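PDB 4ZAS: CalS13 from Micromonospora echinospora, which is a sugar aminotransferase that probably uses pyridoxal 5'-phosphate to transfer an amino group to a nucleotide-linked keto sugar. Local coordinates for residues L54-V60 with R270-E275; V60-E64 with R75-V79; A66-R70 with L285-D289. All blocks are in the same frame, centred on the assembly; numbering follows the deposited sequence.

After helix 41-49, the turn 54-57 leads into helix 58-71, and all three interactions use this helix or that turn. Interaction 2 closes the shortest loop: after only ten intervening residues, strand 76-79 comes back against the helix face at 60-64. Interaction 1 closes a far longer one, bringing residues 270-275, the loop running into helix 275-305, to the helix's N-terminal end; the loop of interaction 2 falls wholly within its span, and the two share V60. Interaction 3 joins 66-70 to 285-289 further along both helices, and its connection crosses the other two. Together they tie helix 58-71 to the large mixed sheet and to helix 275-305.

Interaction 1. Residues L54-V60 with R270-E275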
ATOM      1  N   LEU A  54       8.723  14.667  -0.494  1.00 51.53           N
ATOM      2  CA  LEU A  54       8.702  13.350   0.134  1.00 48.85           C
ATOM      3  C   LEU A  54       8.106  12.284  -0.773  1.00 52.97           C
ATOM      4  O   LEU A  54       8.449  11.098  -0.661  1.00 49.87           O
ATOM      5  CB  LEU A  54       7.911  13.387   1.437  1.00 43.30           C
ATOM      6  CG  LEU A  54       8.288  14.439   2.473  1.00 46.91           C
ATOM      7  CD1 LEU A  54       7.526  14.154   3.742  1.00 52.07           C
ATOM      8  CD2 LEU A  54       9.766  14.464   2.732  1.00 45.81           C
ATOM      9  N   GLU A  55       7.215  12.692  -1.670  1.00 47.81           N
ATOM     10  CA  GLU A  55       6.632  11.741  -2.609  1.00 45.47           C
ATOM     11  C   GLU A  55       6.850  12.300  -4.020  1.00 46.57           C
ATOM     12  O   GLU A  55       7.166  13.495  -4.190  1.00 54.90           O
ATOM     13  CB  GLU A  55       5.149  11.476  -2.279  1.00 48.97           C
ATOM     14  CG  GLU A  55       4.882  11.248  -0.751  1.00 64.96           C
ATOM     15  CD  GLU A  55       3.521  10.589  -0.388  1.00 72.15           C
ATOM     16  OE1 GLU A  55       3.275   9.462  -0.873  1.00 78.62           O
ATOM     17  OE2 GLU A  55       2.712  11.166   0.394  1.00 61.67           O
ATOM     18  N   HIS A  56       6.808  11.424  -5.016  1.00 47.91           N
ATOM     19  CA  HIS A  56       6.987  11.813  -6.435  1.00 66.83           C
ATOM     20  C   HIS A  56       8.275  12.593  -6.792  1.00 73.30           C
ATOM     21  O   HIS A  56       8.278  13.376  -7.743  1.00 79.22           O
ATOM     22  CB  HIS A  56       5.796  12.678  -6.916  1.00 66.42           C
ATOM     23  CG  HIS A  56       4.444  12.101  -6.622  1.00 60.17           C
ATOM     24  ND1 HIS A  56       3.592  12.646  -5.682  1.00 55.92           N
ATOM     25  CD2 HIS A  56       3.786  11.046  -7.160  1.00 61.98           C
ATOM     26  CE1 HIS A  56       2.476  11.937  -5.641  1.00 58.01           C
ATOM     27  NE2 HIS A  56       2.568  10.963  -6.528  1.00 62.41           N
ATOM     28  N   GLY A  57       9.369  12.354  -6.080  1.00 68.76           N
ATOM     29  CA  GLY A  57      10.593  13.106  -6.304  1.00 55.67           C
ATOM     30  C   GLY A  57      11.607  12.339  -7.128  1.00 51.31           C
ATOM     31  O   GLY A  57      11.370  11.197  -7.513  1.00 58.96           O
ATOM     32  N   PRO A  58      12.757  12.961  -7.399  1.00 48.30           N
ATOM     33  CA  PRO A  58      13.789  12.369  -8.264  1.00 48.69           C
ATOM     34  C   PRO A  58      14.577  11.207  -7.628  1.00 48.43           C
ATOM     35  O   PRO A  58      15.121  10.388  -8.365  1.00 53.89           O
ATOM     36  CB  PRO A  58      14.724  13.547  -8.542  1.00 37.72           C
ATOM     37  CG  PRO A  58      14.578  14.422  -7.330  1.00 45.24           C
ATOM     38  CD  PRO A  58      13.138  14.294  -6.898  1.00 48.42           C
ATOM     39  N   THR A  59      14.611  11.115  -6.302  1.00 41.52           N
ATOM     40  CA  THR A  59      15.372  10.064  -5.644  1.00 39.55           C
ATOM     41  C   THR A  59      14.846   8.684  -6.017  1.00 41.59           C
ATOM     42  O   THR A  59      15.620   7.799  -6.366  1.00 45.46           O
ATOM     43  CB  THR A  59      15.337  10.224  -4.111  1.00 43.02           C
ATOM     44  OG1 THR A  59      16.034  11.417  -3.747  1.00 44.87           O
ATOM     45  CG2 THR A  59      16.012   9.047  -3.434  1.00 32.81           C
ATOM     46  N   VAL A  60      13.531   8.514  -5.991  1.00 39.00           N
ATOM     47  CA  VAL A  60      12.923   7.251  -6.400  1.00 33.74           C
ATOM     48  C   VAL A  60      13.251   6.912  -7.854  1.00 42.12           C
ATOM     49  O   VAL A  60      13.523   5.759  -8.184  1.00 49.04           O
ATOM     50  CB  VAL A  60      11.413   7.297  -6.186  1.00 33.34           C
ATOM     51  CG1 VAL A  60      10.755   6.212  -6.958  1.00 34.95           C
ATOM     52  CG2 VAL A  60      11.091   7.192  -4.686  1.00 31.81           C
ATOM     53  N   ARG A 270      -2.790   3.320  -5.331  1.00 39.61           N
ATOM     54  CA  ARG A 270      -1.907   4.298  -4.717  1.00 34.87           C
ATOM     55  C   ARG A 270      -0.762   3.503  -4.098  1.00 37.62           C
ATOM     56  O   ARG A 270      -0.765   3.179  -2.905  1.00 43.40           O
ATOM     57  CB  ARG A 270      -2.701   5.151  -3.718  1.00 39.81           C
ATOM     58  CG  ARG A 270      -1.960   5.907  -2.631  1.00 48.77           C
ATOM     59  CD  ARG A 270      -0.920   6.862  -3.130  1.00 45.71           C
ATOM     60  NE  ARG A 270      -0.781   7.961  -2.173  1.00 55.91           N
ATOM     61  CZ  ARG A 270       0.282   8.194  -1.414  1.00 53.65           C
ATOM     62  NH1 ARG A 270       1.343   7.404  -1.474  1.00 39.38           N
ATOM     63  NH2 ARG A 270       0.274   9.229  -0.592  1.00 65.32           N
ATOM     64  N   PHE A 271       0.203   3.178  -4.957  1.00 32.37           N
ATOM     65  CA  PHE A 271       1.232   2.189  -4.686  1.00 35.68           C
ATOM     66  C   PHE A 271       2.645   2.759  -4.779  1.00 40.08           C
ATOM     67  O   PHE A 271       3.608   2.018  -4.689  1.00 45.68           O
ATOM     68  CB  PHE A 271       1.122   1.026  -5.684  1.00 35.24           C
ATOM     69  CG  PHE A 271      -0.008   0.057  -5.405  1.00 33.02           C
ATOM     70  CD1 PHE A 271      -0.637   0.023  -4.172  1.00 30.15           C
ATOM     71  CD2 PHE A 271      -0.423  -0.841  -6.389  1.00 26.19           C
ATOM     72  CE1 PHE A 271      -1.676  -0.885  -3.927  1.00 31.78           C
ATOM     73  CE2 PHE A 271      -1.457  -1.738  -6.147  1.00 26.51           C
ATOM     74  CZ  PHE A 271      -2.090  -1.754  -4.913  1.00 26.10           C
ATOM     75  N   ILE A 272       2.780   4.072  -4.906  1.00 43.67           N
ATOM     76  CA  ILE A 272       4.096   4.660  -5.116  1.00 42.53           C
ATOM     77  C   ILE A 272       5.028   4.439  -3.917  1.00 44.17           C
ATOM     78  O   ILE A 272       4.580   4.339  -2.776  1.00 36.70           O
ATOM     79  CB  ILE A 272       3.961   6.155  -5.452  1.00 38.76           C
ATOM     80  CG1 ILE A 272       3.199   6.892  -4.356  1.00 36.92           C
ATOM     81  CG2 ILE A 272       3.215   6.326  -6.758  1.00 31.43           C
ATOM     82  CD1 ILE A 272       3.448   8.379  -4.350  1.00 41.29           C
ATOM     83  N   LEU A 273       6.325   4.343  -4.205  1.00 44.47           N
ATOM     84  CA  LEU A 273       7.379   4.286  -3.191  1.00 36.67           C
ATOM     85  C   LEU A 273       7.831   5.702  -2.926  1.00 40.01           C
ATOM     86  O   LEU A 273       8.031   6.457  -3.871  1.00 44.24           O
ATOM     87  CB  LEU A 273       8.559   3.442  -3.689  1.00 27.00           C
ATOM     88  CG  LEU A 273       9.785   3.310  -2.783  1.00 30.01           C
ATOM     89  CD1 LEU A 273       9.524   2.272  -1.717  1.00 26.89           C
ATOM     90  CD2 LEU A 273      11.056   2.963  -3.565  1.00 30.07           C
ATOM     91  N   ASN A 274       8.065   6.072  -1.672  1.00 42.04           N
ATOM     92  CA  ASN A 274       8.385   7.473  -1.426  1.00 37.50           C
ATOM     93  C   ASN A 274       9.881   7.738  -1.405  1.00 42.96           C
ATOM     94  O   ASN A 274      10.692   6.806  -1.491  1.00 44.74           O
ATOM     95  CB  ASN A 274       7.723   7.972  -0.131  1.00 34.49           C
ATOM     96  CG  ASN A 274       8.271   7.331   1.142  1.00 42.53           C
ATOM     97  OD1 ASN A 274       9.362   6.728   1.183  1.00 38.99           O
ATOM     98  ND2 ASN A 274       7.502   7.501   2.225  1.00 44.63           N
ATOM     99  N   GLU A 275      10.242   9.017  -1.312  1.00 38.97           N
ATOM    100  CA  GLU A 275      11.634   9.421  -1.440  1.00 42.65           C
ATOM    101  C   GLU A 275      12.513   8.811  -0.362  1.00 44.63           C
ATOM    102  O   GLU A 275      13.709   8.611  -0.565  1.00 47.24           O
ATOM    103  CB  GLU A 275      11.750  10.941  -1.402  1.00 47.04           C
ATOM    104  CG  GLU A 275      11.161  11.607  -2.611  1.00 42.25           C
ATOM    105  CD  GLU A 275      12.020  11.383  -3.819  1.00 46.55           C
ATOM    106  OE1 GLU A 275      12.956  12.180  -4.026  1.00 49.14           O
ATOM    107  OE2 GLU A 275      11.764  10.416  -4.564  1.00 52.27           O
TER
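The carboxylate of E275 is turned onto the start of helix 58-71 and grips two successive backbone N-H groups. OE1 accepts from T59 N through its syn lone pair at 3.0 Å, while OE2 takes V60 N, also at 3.0 Å, on its syn side but 28° out of the carboxylate plane. The side chain is bent about its CB-CG bond (chi2 -72°), which folds it over G57, whose CA lies 3.3 Å from E275 CD. The same residue's backbone N donates an almost straight bond to L54 O at 2.8 Å. Beside it, V60 CG2 packs against N274 O at 3.2 Å.

At the other end, E55 and R270 cross at about a right angle in a salt bridge, OE1 to NH1 2.9 Å, with the carboxylate and guanidinium planes 49° apart and the individual hydrogen bonds weak. R270 NH2 also bonds to the lysine-linked cofactor of the second subunit. I272 CD1 rests over one face of the H56 ring, 3.9 Å from its centroid, a CH-pi contact. N274 is the N-cap of helix 275-305, its OD1 accepting from G277 N. Since L54 and E55 belong to the dTDP site and R270 reaches the neighbouring cofactor, this is part of the active-site wall built at the dimer interface, as in fold-type I aminotransferases.

Interaction 2. Residues V60-E64 with R75-V79; sequences VAEYE and RVVSV
Two hydrogen bonds from S78 converge on one oxygen of E64 and carry the polar part of the contact. S78 N donates to E64 OE2 at 2.9 Å and S78 OG donates to the same OE2 at 2.7 Å. The two donors arrive from opposite faces of the carboxylate, the amide from above the plane and the hydroxyl 28° out of it on the anti side. E64 reaches the strand because its chain is extended beyond CG, with CG beside the backbone N (chi1 -69°).

R247 forms a salt bridge with E64 OE2, which probably offsets its buried charge, and also donates to S78 O, so that helix, strand and arginine are joined in one buried network. Were E64 an alanine, S78 N and OG would probably lose their shared acceptor and R247 this carboxylate.

The remaining contacts are van der Waals. V60 CG1 lies 3.2 Å from S78 OG, and S78 CB meets the Y63 ring at its edge, 4.4 Å from CE2. V76, two residues before S78 and on the same side of the strand, sets its CB 3.7 Å from E64 O, alongside the helix backbone. Around them Y63 and V76 both touch F231 of strand 230-233.

The helix and strand segments run at 130° to each other, their axes 8.6 Å apart at closest approach. This is a helix packed across the outermost strand of the mixed seven-stranded sheet, whose strand order is that of the large domain of fold-type I pyridoxal phosphate enzymes.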
ATOM      1  N   VAL A  60      13.531   8.514  -5.991  1.00 39.00           N
ATOM      2  CA  VAL A  60      12.923   7.251  -6.400  1.00 33.74           C
ATOM      3  C   VAL A  60      13.251   6.912  -7.854  1.00 42.12           C
ATOM      4  O   VAL A  60      13.523   5.759  -8.184  1.00 49.04           O
ATOM      5  CB  VAL A  60      11.413   7.297  -6.186  1.00 33.34           C
ATOM      6  CG1 VAL A  60      10.755   6.212  -6.958  1.00 34.95           C
ATOM      7  CG2 VAL A  60      11.091   7.192  -4.686  1.00 31.81           C
ATOM      8  N   ALA A  61      13.216   7.911  -8.729  1.00 46.22           N
ATOM      9  CA  ALA A  61      13.585   7.697 -10.126  1.00 45.33           C
ATOM     10  C   ALA A  61      15.052   7.279 -10.248  1.00 44.33           C
ATOM     11  O   ALA A  61      15.381   6.430 -11.063  1.00 42.20           O
ATOM     12  CB  ALA A  61      13.318   8.939 -10.952  1.00 44.20           C
ATOM     13  N   GLU A  62      15.926   7.891  -9.447  1.00 47.05           N
ATOM     14  CA  GLU A  62      17.358   7.565  -9.462  1.00 47.53           C
ATOM     15  C   GLU A  62      17.565   6.116  -9.027  1.00 50.17           C
ATOM     16  O   GLU A  62      18.420   5.414  -9.560  1.00 56.58           O
ATOM     17  CB  GLU A  62      18.167   8.491  -8.546  1.00 43.76           C
ATOM     18  CG  GLU A  62      19.646   8.145  -8.545  1.00 51.22           C
ATOM     19  CD  GLU A  62      20.487   8.939  -7.550  1.00 60.35           C
ATOM     20  OE1 GLU A  62      19.977   9.875  -6.906  1.00 50.91           O
ATOM     21  OE2 GLU A  62      21.686   8.610  -7.416  1.00 74.33           O
ATOM     22  N   TYR A  63      16.801   5.695  -8.027  1.00 45.34           N
ATOM     23  CA  TYR A  63      16.809   4.320  -7.563  1.00 44.16           C
ATOM     24  C   TYR A  63      16.309   3.337  -8.640  1.00 45.68           C
ATOM     25  O   TYR A  63      16.975   2.347  -8.944  1.00 44.36           O
ATOM     26  CB  TYR A  63      15.977   4.230  -6.283  1.00 38.72           C
ATOM     27  CG  TYR A  63      15.578   2.841  -5.839  1.00 37.88           C
ATOM     28  CD1 TYR A  63      16.527   1.923  -5.378  1.00 28.30           C
ATOM     29  CD2 TYR A  63      14.235   2.473  -5.798  1.00 32.01           C
ATOM     30  CE1 TYR A  63      16.151   0.670  -4.932  1.00 27.43           C
ATOM     31  CE2 TYR A  63      13.854   1.209  -5.359  1.00 33.43           C
ATOM     32  CZ  TYR A  63      14.818   0.317  -4.921  1.00 34.40           C
ATOM     33  OH  TYR A  63      14.429  -0.938  -4.495  1.00 30.48           O
ATOM     34  N   GLU A  64      15.158   3.626  -9.235  1.00 48.40           N
ATOM     35  CA  GLU A  64      14.601   2.770 -10.291  1.00 50.24           C
ATOM     36  C   GLU A  64      15.594   2.568 -11.439  1.00 47.91           C
ATOM     37  O   GLU A  64      15.684   1.482 -12.011  1.00 48.72           O
ATOM     38  CB  GLU A  64      13.292   3.354 -10.834  1.00 53.02           C
ATOM     39  CG  GLU A  64      12.108   3.312  -9.869  1.00 51.26           C
ATOM     40  CD  GLU A  64      10.887   4.041 -10.430  1.00 53.39           C
ATOM     41  OE1 GLU A  64      11.069   4.833 -11.381  1.00 58.73           O
ATOM     42  OE2 GLU A  64       9.755   3.835  -9.923  1.00 45.83           O
ATOM     43  N   ARG A  75      12.905  -1.128 -17.500  1.00 46.26           N
ATOM     44  CA  ARG A  75      11.478  -0.965 -17.200  1.00 38.88           C
ATOM     45  C   ARG A  75      11.130  -1.310 -15.765  1.00 39.25           C
ATOM     46  O   ARG A  75      10.388  -2.260 -15.497  1.00 38.32           O
ATOM     47  CB  ARG A  75      10.644  -1.822 -18.155  1.00 43.29           C
ATOM     48  CG  ARG A  75      10.830  -1.437 -19.611  1.00 30.78           C
ATOM     49  CD  ARG A  75      10.602  -2.633 -20.470  1.00 46.75           C
ATOM     50  NE  ARG A  75      11.042  -2.388 -21.831  1.00 47.25           N
ATOM     51  CZ  ARG A  75      11.953  -3.155 -22.409  1.00 47.78           C
ATOM     52  NH1 ARG A  75      12.488  -4.143 -21.697  1.00 48.56           N
ATOM     53  NH2 ARG A  75      12.360  -2.925 -23.651  1.00 45.21           N
ATOM     54  N   VAL A  76      11.632  -0.506 -14.842  1.00 41.20           N
ATOM     55  CA  VAL A  76      11.441  -0.755 -13.426  1.00 35.89           C
ATOM     56  C   VAL A  76      10.443   0.237 -12.837  1.00 38.95           C
ATOM     57  O   VAL A  76      10.603   1.453 -12.961  1.00 42.00           O
ATOM     58  CB  VAL A  76      12.781  -0.679 -12.675  1.00 40.25           C
ATOM     59  CG1 VAL A  76      12.564  -0.927 -11.170  1.00 37.91           C
ATOM     60  CG2 VAL A  76      13.756  -1.690 -13.242  1.00 42.50           C
ATOM     61  N   VAL A  77       9.399  -0.288 -12.219  1.00 36.06           N
ATOM     62  CA  VAL A  77       8.416   0.537 -11.555  1.00 27.06           C
ATOM     63  C   VAL A  77       8.435   0.254 -10.062  1.00 29.71           C
ATOM     64  O   VAL A  77       7.955  -0.794  -9.632  1.00 37.48           O
ATOM     65  CB  VAL A  77       7.008   0.291 -12.145  1.00 30.96           C
ATOM     66  CG1 VAL A  77       5.959   1.126 -11.413  1.00 28.75           C
ATOM     67  CG2 VAL A  77       7.003   0.591 -13.634  1.00 32.40           C
ATOM     68  N   SER A  78       8.967   1.173  -9.260  1.00 33.22           N
ATOM     69  CA  SER A  78       8.980   0.978  -7.805  1.00 33.09           C
ATOM     70  C   SER A  78       7.543   1.028  -7.237  1.00 37.78           C
ATOM     71  O   SER A  78       6.633   1.639  -7.840  1.00 36.04           O
ATOM     72  CB  SER A  78       9.868   2.028  -7.121  1.00 36.62           C
ATOM     73  OG  SER A  78       9.357   3.356  -7.303  1.00 38.58           O
ATOM     74  N   VAL A  79       7.326   0.328  -6.119  1.00 37.57           N
ATOM     75  CA  VAL A  79       6.020   0.295  -5.444  1.00 30.94           C
ATOM     76  C   VAL A  79       6.267   0.241  -3.936  1.00 38.43           C
ATOM     77  O   VAL A  79       7.394   0.021  -3.513  1.00 30.53           O
ATOM     78  CB  VAL A  79       5.149  -0.895  -5.899  1.00 35.21           C
ATOM     79  CG1 VAL A  79       4.471  -0.641  -7.266  1.00 28.80           C
ATOM     80  CG2 VAL A  79       5.974  -2.189  -5.888  1.00 33.36           C
TER

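Interaction 3. Residues A66-R70 with L285-D289; sequences AVGSR and LERVD
A66 meets L285 first, its CB 3.8 Å from L285 CD1, a plain methyl-to-methyl contact. V67 follows, with CG2 4.2 Å from the same L285 CD1, so one leucine branch serves both residues. One turn on, R70 stretches across the gap: its chain is extended from CG to NE, and it meets D289 coming from the opposite direction. R70 NH1 and D289 OD1 form a salt bridge, the carboxylate oxygen lying at the guanidinium edge and the two planes 61° apart; the modelled separation is too short for its exact length to be trusted. L285 CD2 covers one face of the guanidinium, offset toward its rim, and V288 CG1 comes within 3.8 Å of R70 NH1.

The axes of the two segments come no closer than 12.4 Å, at 30° to each other, so the contact is made by side chains, chiefly L285 and R70. Helix 58-71 is thus placed between helix 275-305, whose L285 and V288 also touch W198, and strand 76-79, where V76 packs against V67 and G68.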
ATOM      1  N   ALA A  66      18.922   2.727 -11.186  1.00 49.86           N
ATOM      2  CA  ALA A  66      20.046   1.940 -10.669  1.00 41.19           C
ATOM      3  C   ALA A  66      19.692   0.469 -10.617  1.00 44.35           C
ATOM      4  O   ALA A  66      20.506  -0.383 -10.977  1.00 49.69           O
ATOM      5  CB  ALA A  66      20.453   2.422  -9.307  1.00 39.18           C
ATOM      6  N   VAL A  67      18.484   0.173 -10.148  1.00 38.38           N
ATOM      7  CA  VAL A  67      18.002  -1.198 -10.157  1.00 39.93           C
ATOM      8  C   VAL A  67      17.977  -1.716 -11.598  1.00 46.07           C
ATOM      9  O   VAL A  67      18.438  -2.828 -11.887  1.00 43.04           O
ATOM     10  CB  VAL A  67      16.616  -1.315  -9.510  1.00 34.10           C
ATOM     11  CG1 VAL A  67      16.056  -2.678  -9.784  1.00 38.50           C
ATOM     12  CG2 VAL A  67      16.706  -1.100  -8.006  1.00 27.55           C
ATOM     13  N   GLY A  68      17.433  -0.896 -12.499  1.00 43.90           N
ATOM     14  CA  GLY A  68      17.308  -1.263 -13.894  1.00 35.29           C
ATOM     15  C   GLY A  68      18.661  -1.555 -14.509  1.00 41.51           C
ATOM     16  O   GLY A  68      18.820  -2.487 -15.306  1.00 44.18           O
ATOM     17  N   SER A  69      19.648  -0.775 -14.094  1.00 43.50           N
ATOM     18  CA  SER A  69      20.983  -0.877 -14.648  1.00 45.94           C
ATOM     19  C   SER A  69      21.624  -2.200 -14.233  1.00 46.73           C
ATOM     20  O   SER A  69      22.343  -2.816 -15.014  1.00 44.46           O
ATOM     21  CB  SER A  69      21.835   0.304 -14.176  1.00 47.54           C
ATOM     22  OG  SER A  69      23.062   0.369 -14.874  1.00 58.76           O
ATOM     23  N   ARG A  70      21.312  -2.654 -13.023  1.00 47.59           N
ATOM     24  CA  ARG A  70      21.842  -3.910 -12.504  1.00 44.39           C
ATOM     25  C   ARG A  70      21.173  -5.107 -13.123  1.00 49.10           C
ATOM     26  O   ARG A  70      21.826  -6.048 -13.566  1.00 46.90           O
ATOM     27  CB  ARG A  70      21.657  -3.975 -10.997  1.00 40.73           C
ATOM     28  CG  ARG A  70      22.515  -2.993 -10.256  1.00 47.87           C
ATOM     29  CD  ARG A  70      22.753  -3.519  -8.876  1.00 54.87           C
ATOM     30  NE  ARG A  70      23.733  -2.735  -8.149  1.00 54.28           N
ATOM     31  CZ  ARG A  70      24.492  -3.269  -7.211  1.00 57.35           C
ATOM     32  NH1 ARG A  70      24.345  -4.563  -6.939  1.00 53.49           N
ATOM     33  NH2 ARG A  70      25.389  -2.534  -6.563  1.00 59.46           N
ATOM     34  N   LEU A 285      22.070  -0.412  -2.106  1.00 43.47           N
ATOM     35  CA  LEU A 285      22.555  -0.995  -3.352  1.00 45.41           C
ATOM     36  C   LEU A 285      24.079  -1.073  -3.358  1.00 44.83           C
ATOM     37  O   LEU A 285      24.665  -1.977  -3.966  1.00 44.82           O
ATOM     38  CB  LEU A 285      22.073  -0.212  -4.561  1.00 30.94           C
ATOM     39  CG  LEU A 285      20.674  -0.605  -5.014  1.00 37.27           C
ATOM     40  CD1 LEU A 285      20.225   0.330  -6.131  1.00 42.87           C
ATOM     41  CD2 LEU A 285      20.591  -2.040  -5.442  1.00 35.80           C
ATOM     42  N   GLU A 286      24.715  -0.136  -2.661  1.00 44.62           N
ATOM     43  CA  GLU A 286      26.170  -0.086  -2.599  1.00 52.62           C
ATOM     44  C   GLU A 286      26.768  -1.235  -1.793  1.00 50.30           C
ATOM     45  O   GLU A 286      27.958  -1.493  -1.893  1.00 47.04           O
ATOM     46  CB  GLU A 286      26.628   1.228  -1.969  1.00 59.40           C
ATOM     47  CG  GLU A 286      26.340   2.466  -2.781  1.00 73.71           C
ATOM     48  CD  GLU A 286      26.692   3.730  -2.012  1.00 86.90           C
ATOM     49  OE1 GLU A 286      26.501   3.742  -0.774  1.00 86.94           O
ATOM     50  OE2 GLU A 286      27.163   4.707  -2.636  1.00 95.77           O
ATOM     51  N   ARG A 287      25.965  -1.893  -0.961  1.00 46.16           N
ATOM     52  CA  ARG A 287      26.522  -2.911  -0.088  1.00 48.33           C
ATOM     53  C   ARG A 287      25.981  -4.312  -0.363  1.00 53.16           C
ATOM     54  O   ARG A 287      26.481  -5.299   0.175  1.00 59.18           O
ATOM     55  CB  ARG A 287      26.279  -2.514   1.370  1.00 45.27           C
ATOM     56  CG  ARG A 287      27.027  -1.239   1.699  1.00 57.66           C
ATOM     57  CD  ARG A 287      27.406  -1.092   3.146  1.00 72.90           C
ATOM     58  NE  ARG A 287      28.288   0.065   3.323  1.00 87.91           N
ATOM     59  CZ  ARG A 287      29.612   0.045   3.195  1.00 98.40           C
ATOM     60  NH1 ARG A 287      30.243  -1.076   2.872  1.00101.45           N
ATOM     61  NH2 ARG A 287      30.309   1.160   3.383  1.00102.14           N
ATOM     62  N   VAL A 288      24.962  -4.411  -1.203  1.00 47.75           N
ATOM     63  CA  VAL A 288      24.218  -5.657  -1.268  1.00 39.69           C
ATOM     64  C   VAL A 288      25.034  -6.756  -1.946  1.00 46.19           C
ATOM     65  O   VAL A 288      24.857  -7.919  -1.618  1.00 45.86           O
ATOM     66  CB  VAL A 288      22.830  -5.456  -1.947  1.00 34.24           C
ATOM     67  CG1 VAL A 288      22.946  -5.088  -3.420  1.00 33.60           C
ATOM     68  CG2 VAL A 288      21.951  -6.677  -1.741  1.00 35.85           C
ATOM     69  N   ASP A 289      25.936  -6.404  -2.865  1.00 45.51           N
ATOM     70  CA  ASP A 289      26.704  -7.423  -3.573  1.00 43.70           C
ATOM     71  C   ASP A 289      27.546  -8.247  -2.608  1.00 54.72           C
ATOM     72  O   ASP A 289      27.582  -9.475  -2.700  1.00 52.68           O
ATOM     73  CB  ASP A 289      27.598  -6.789  -4.627  1.00 50.76           C
ATOM     74  CG  ASP A 289      26.811  -6.263  -5.810  1.00 61.83           C
ATOM     75  OD1 ASP A 289      25.563  -6.288  -5.732  1.00 68.76           O
ATOM     76  OD2 ASP A 289      27.432  -5.824  -6.807  1.00 60.55           O
TER